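PDB 5ZQA: Lmo2812 protein from Listeria monocytogenes EGD-e, which probably acts as a serine-type D-Ala-D-Ala carboxypeptidase, a penicillin-binding protein that trims peptidoglycan stem peptides in cell-wall metabolism. Local coordinates for residues Leu150-Ser153 against Ser154-Phe158; Leu209-Asn213 against Asp214-Ser218. All coordinates share one frame; numbering follows the deposited sequence.

Contact 1. Residues Leu150-Ser153 against Ser154-Phe158; sequences LGMS and SKTTF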
loop_
_atom_site.group_PDB
_atom_site.type_symbol
_atom_site.label_atom_id
_atom_site.label_comp_id
_atom_site.label_asym_id
_atom_site.label_seq_id
_atom_site.Cartn_x
_atom_site.Cartn_y
_atom_site.Cartn_z
ATOM N N LEU A 150 -9.009 11.250 8.444
ATOM C CA LEU A 150 -7.568 11.318 8.646
ATOM C C LEU A 150 -6.934 12.605 8.147
ATOM O O LEU A 150 -5.786 12.896 8.476
ATOM C CB LEU A 150 -6.886 10.145 7.956
ATOM C CG LEU A 150 -7.116 8.814 8.651
ATOM C CD1 LEU A 150 -6.227 7.747 8.015
ATOM C CD2 LEU A 150 -6.878 8.938 10.151
ATOM N N GLY A 151 -7.673 13.355 7.337
ATOM C CA GLY A 151 -7.195 14.633 6.839
ATOM C C GLY A 151 -6.709 14.640 5.400
ATOM O O GLY A 151 -6.079 15.613 4.969
ATOM N N MET A 152 -6.985 13.576 4.644
ATOM C CA MET A 152 -6.573 13.542 3.245
ATOM C C MET A 152 -7.408 14.531 2.428
ATOM O O MET A 152 -8.520 14.892 2.818
ATOM C CB MET A 152 -6.685 12.131 2.669
ATOM C CG MET A 152 -5.834 11.107 3.402
ATOM S SD MET A 152 -6.032 9.432 2.745
ATOM C CE MET A 152 -5.151 9.526 1.198
ATOM N N SER A 153 -6.873 14.962 1.292
ATOM C CA SER A 153 -7.517 16.016 0.512
ATOM C C SER A 153 -8.639 15.486 -0.377
ATOM O O SER A 153 -8.832 14.272 -0.529
ATOM C CB SER A 153 -6.491 16.754 -0.355
ATOM O OG SER A 153 -6.273 16.056 -1.571
ATOM N N SER A 154 -9.365 16.413 -0.988
ATOM C CA SER A 154 -10.440 16.053 -1.897
ATOM C C SER A 154 -9.941 15.447 -3.206
ATOM O O SER A 154 -10.743 15.013 -4.034
ATOM C CB SER A 154 -11.298 17.278 -2.203
ATOM O OG SER A 154 -10.531 18.248 -2.893
ATOM N N LYS A 155 -8.623 15.389 -3.401
ATOM C CA LYS A 155 -8.095 14.786 -4.616
ATOM C C LYS A 155 -8.025 13.264 -4.534
ATOM O O LYS A 155 -7.797 12.597 -5.549
ATOM C CB LYS A 155 -6.709 15.344 -4.941
ATOM C CG LYS A 155 -6.760 16.788 -5.378
ATOM C CD LYS A 155 -5.380 17.327 -5.698
ATOM C CE LYS A 155 -5.464 18.789 -6.116
ATOM N NZ LYS A 155 -4.136 19.328 -6.532
ATOM N N THR A 156 -8.188 12.718 -3.334
ATOM C CA THR A 156 -8.177 11.261 -3.156
ATOM C C THR A 156 -9.576 10.656 -3.217
ATOM O O THR A 156 -10.484 11.151 -2.564
ATOM C CB THR A 156 -7.540 10.870 -1.811
ATOM O OG1 THR A 156 -6.155 11.229 -1.834
ATOM C CG2 THR A 156 -7.661 9.352 -1.548
ATOM N N THR A 157 -9.742 9.606 -4.019
ATOM C CA THR A 157 -10.947 8.776 -3.976
ATOM C C THR A 157 -10.588 7.305 -4.152
ATOM O O THR A 157 -9.873 6.929 -5.086
ATOM C CB THR A 157 -11.990 9.162 -5.056
ATOM O OG1 THR A 157 -11.345 9.280 -6.322
ATOM C CG2 THR A 157 -12.672 10.479 -4.730
ATOM N N PHE A 158 -11.075 6.490 -3.224
ATOM C CA PHE A 158 -10.964 5.037 -3.298
ATOM C C PHE A 158 -12.223 4.460 -3.927
ATOM O O PHE A 158 -13.319 4.979 -3.711
ATOM C CB PHE A 158 -10.750 4.440 -1.903
ATOM C CG PHE A 158 -9.502 4.924 -1.224
ATOM C CD1 PHE A 158 -8.263 4.430 -1.597
ATOM C CD2 PHE A 158 -9.569 5.863 -0.201
ATOM C CE1 PHE A 158 -7.105 4.865 -0.984
ATOM C CE2 PHE A 158 -8.405 6.310 0.420
ATOM C CZ PHE A 158 -7.172 5.808 0.023
#

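Contact 2. Residues Leu209-Asn213 against Asp214-Ser218; sequences LESTN and DLLGS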
loop_
_atom_site.group_PDB
_atom_site.type_symbol
_atom_site.label_atom_id
_atom_site.label_comp_id
_atom_site.label_asym_id
_atom_site.label_seq_id
_atom_site.Cartn_x
_atom_site.Cartn_y
_atom_site.Cartn_z
ATOM N N LEU A 209 4.302 -16.871 1.144
ATOM C CA LEU A 209 4.021 -15.788 0.213
ATOM C C LEU A 209 5.253 -14.911 0.028
ATOM O O LEU A 209 5.958 -14.631 0.986
ATOM C CB LEU A 209 2.844 -14.956 0.717
ATOM C CG LEU A 209 1.584 -15.786 0.988
ATOM C CD1 LEU A 209 0.402 -14.899 1.238
ATOM C CD2 LEU A 209 1.277 -16.755 -0.153
ATOM N N GLU A 210 5.505 -14.481 -1.206
ATOM C CA GLU A 210 6.694 -13.692 -1.512
ATOM C C GLU A 210 6.371 -12.215 -1.640
ATOM O O GLU A 210 5.443 -11.838 -2.351
ATOM C CB GLU A 210 7.340 -14.179 -2.806
ATOM C CG GLU A 210 8.032 -15.520 -2.689
ATOM C CD GLU A 210 9.469 -15.415 -2.218
ATOM O OE1 GLU A 210 9.801 -14.441 -1.507
ATOM O OE2 GLU A 210 10.273 -16.300 -2.581
ATOM N N SER A 211 7.154 -11.384 -0.965
ATOM C CA SER A 211 6.962 -9.940 -1.051
ATOM C C SER A 211 7.248 -9.386 -2.435
ATOM O O SER A 211 8.200 -9.796 -3.103
ATOM C CB SER A 211 7.846 -9.218 -0.046
ATOM O OG SER A 211 7.593 -7.822 -0.108
ATOM N N THR A 212 6.422 -8.435 -2.847
ATOM C CA THR A 212 6.667 -7.665 -4.059
ATOM C C THR A 212 7.694 -6.546 -3.840
ATOM O O THR A 212 8.129 -5.900 -4.803
ATOM C CB THR A 212 5.367 -7.033 -4.585
ATOM O OG1 THR A 212 4.819 -6.179 -3.572
ATOM C CG2 THR A 212 4.333 -8.106 -4.959
ATOM N N ASN A 213 8.078 -6.306 -2.587
ATOM C CA ASN A 213 9.050 -5.253 -2.277
ATOM C C ASN A 213 10.475 -5.754 -2.451
ATOM O O ASN A 213 11.051 -6.348 -1.536
ATOM C CB ASN A 213 8.841 -4.736 -0.849
ATOM C CG ASN A 213 9.777 -3.588 -0.491
ATOM O OD1 ASN A 213 10.726 -3.272 -1.222
ATOM N ND2 ASN A 213 9.516 -2.961 0.650
ATOM N N ASP A 214 11.052 -5.483 -3.616
ATOM C CA ASP A 214 12.385 -5.990 -3.940
ATOM C C ASP A 214 13.520 -5.273 -3.207
ATOM O O ASP A 214 14.666 -5.701 -3.295
ATOM C CB ASP A 214 12.633 -5.900 -5.448
ATOM C CG ASP A 214 11.766 -6.864 -6.245
ATOM O OD1 ASP A 214 11.257 -7.845 -5.659
ATOM O OD2 ASP A 214 11.605 -6.648 -7.463
ATOM N N LEU A 215 13.227 -4.184 -2.501
ATOM C CA LEU A 215 14.290 -3.432 -1.831
ATOM C C LEU A 215 14.538 -3.863 -0.391
ATOM O O LEU A 215 15.438 -3.340 0.265
ATOM C CB LEU A 215 13.985 -1.931 -1.854
ATOM C CG LEU A 215 14.147 -1.234 -3.202
ATOM C CD1 LEU A 215 13.685 0.223 -3.067
ATOM C CD2 LEU A 215 15.594 -1.289 -3.668
ATOM N N LEU A 216 13.731 -4.789 0.117
ATOM C CA LEU A 216 13.976 -5.311 1.451
ATOM C C LEU A 216 15.341 -5.991 1.485
ATOM O O LEU A 216 15.620 -6.867 0.670
ATOM C CB LEU A 216 12.870 -6.286 1.869
ATOM C CG LEU A 216 11.485 -5.662 2.044
ATOM C CD1 LEU A 216 10.442 -6.771 2.205
ATOM C CD2 LEU A 216 11.442 -4.702 3.233
ATOM N N GLY A 217 16.190 -5.562 2.418
ATOM C CA GLY A 217 17.539 -6.097 2.525
ATOM C C GLY A 217 18.548 -5.420 1.611
ATOM O O GLY A 217 19.738 -5.752 1.645
ATOM N N SER A 218 18.082 -4.477 0.793
ATOM C CA SER A 218 18.958 -3.749 -0.130
ATOM C C SER A 218 19.211 -2.305 0.292
ATOM O O SER A 218 20.233 -1.710 -0.051
ATOM C CB SER A 218 18.367 -3.766 -1.534
ATOM O OG SER A 218 18.384 -5.081 -2.057
HETATM O O HOH W 1 8.237 -6.408 -7.341
#

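Contact 1. Residues Leu150-Ser153 against Ser154-Phe158
Ser153 and Lys155 meet through a side-chain-to-backbone hydrogen bond: Lys155 N donates to Ser153 OG over 3.1 Å with an N-H...O angle of 161°, the pattern of an ST turn. The torsion of Ser153 (chi1 84°) sets OG between its own backbone N and carbonyl carbon, from where it faces the amide two residues on. The backbone supplies a second bond, Thr156 N to Ser153 O at 3.3 Å, which closes a type I beta turn. Just before this turn, Gly151 ends helix 139-150 with a Schellman motif, so a helix end and a beta turn follow closely along the chain.

Van der Waals contacts come from Met152, which bends at its last torsion (chi3 73°) and lays CE against both branches of Thr156, 3.6 Å from OG1 and 3.7 Å from CG2. The same methyl comes obliquely to the Phe158 ring, with CE 4.4 Å from CZ.

Further polar ties run to neighbouring parts of the chain. Ser153 OG and Thr156 OG1 both hydrogen-bond to Asp177 OD2 of helix 175-188, while Lys155 NZ reaches the carbonyl of Asp55. One carboxylate oxygen therefore joins the first and last residues of the turn, and a buried threonine can face a methionine methyl with its hydroxyl still satisfied.

Contact 2. Residues Leu209-Asn213 against Asp214-Ser218
Asn213 and Leu216 form the tight part of this turn, their side chains crossing at about a right angle. The amide group of Asn213 lies against the branch point of the leucine, with ND2 3.6 Å from Leu216 CG and 3.7 Å from CD2. The oxygen of the Asn213 amide is used differently: OD1 accepts from Leu215 N at 3.0 Å, with an N-H...O angle of 148° and the donor tilted 29° from the carbonyl plane. This is an Asx turn within the type I beta turn that runs from Asn213 to Leu216. Carrying CG opposite its backbone nitrogen (chi1 -177°), Asn213 directs the amide forward along the chain toward both partners. Its backbone is held from behind as well, because Asn213 N donates to Ser211 OG at 2.9 Å in an ST turn, and that same hydroxyl oxygen lies 3.8 Å from Leu216 CD1. An ST turn thus leads directly into an Asx turn, the first gripping the amide of Asn213 and the second using its side chain.

The Asp214 side is looser. This exposed residue sets out away from 209-213, and a water spans the gap to its carboxylate, donating to Thr212 O at 2.6 Å and only weakly to Asp214 OD2 at 3.4 Å. Beyond the turn, Gly217 takes a positive phi and Ser218 N bonds back to Leu215 O, reversing the chain again.

Asn213, Asp214 and Leu215 pack on Phe262 of helix 258-272, and Leu222 of strand 222-230 receives Asn213, Leu215 and Leu216. Thr212 hydrogen-bonds to Thr227 of that strand, next to the predicted substrate-binding Lys226, while Ser211 touches Thr120 of helix 111-120.

Overall arrangement
Both contacts show side-chain oxygens fixing tight turns, yet they lie on opposite sides of the chain's centre, with their own centres 28 Å apart and nearest atoms about 16 Å apart. Contact 1 comes first along the chain, between helix 139-150 and strand 172-173; contact 2 follows, leading from strand 208-210 toward edge strand 222-230 of the five-stranded antiparallel sheet. The Thr212 side chain lies about 5 Å from those of Ser122 and Lys226, predicted active-site and substrate-binding residues, whereas that of Phe158 is farther off, about 9 Å from Lys65. The two contacts thus shape separate loops of the fold, contact 2 being the closer to the predicted site.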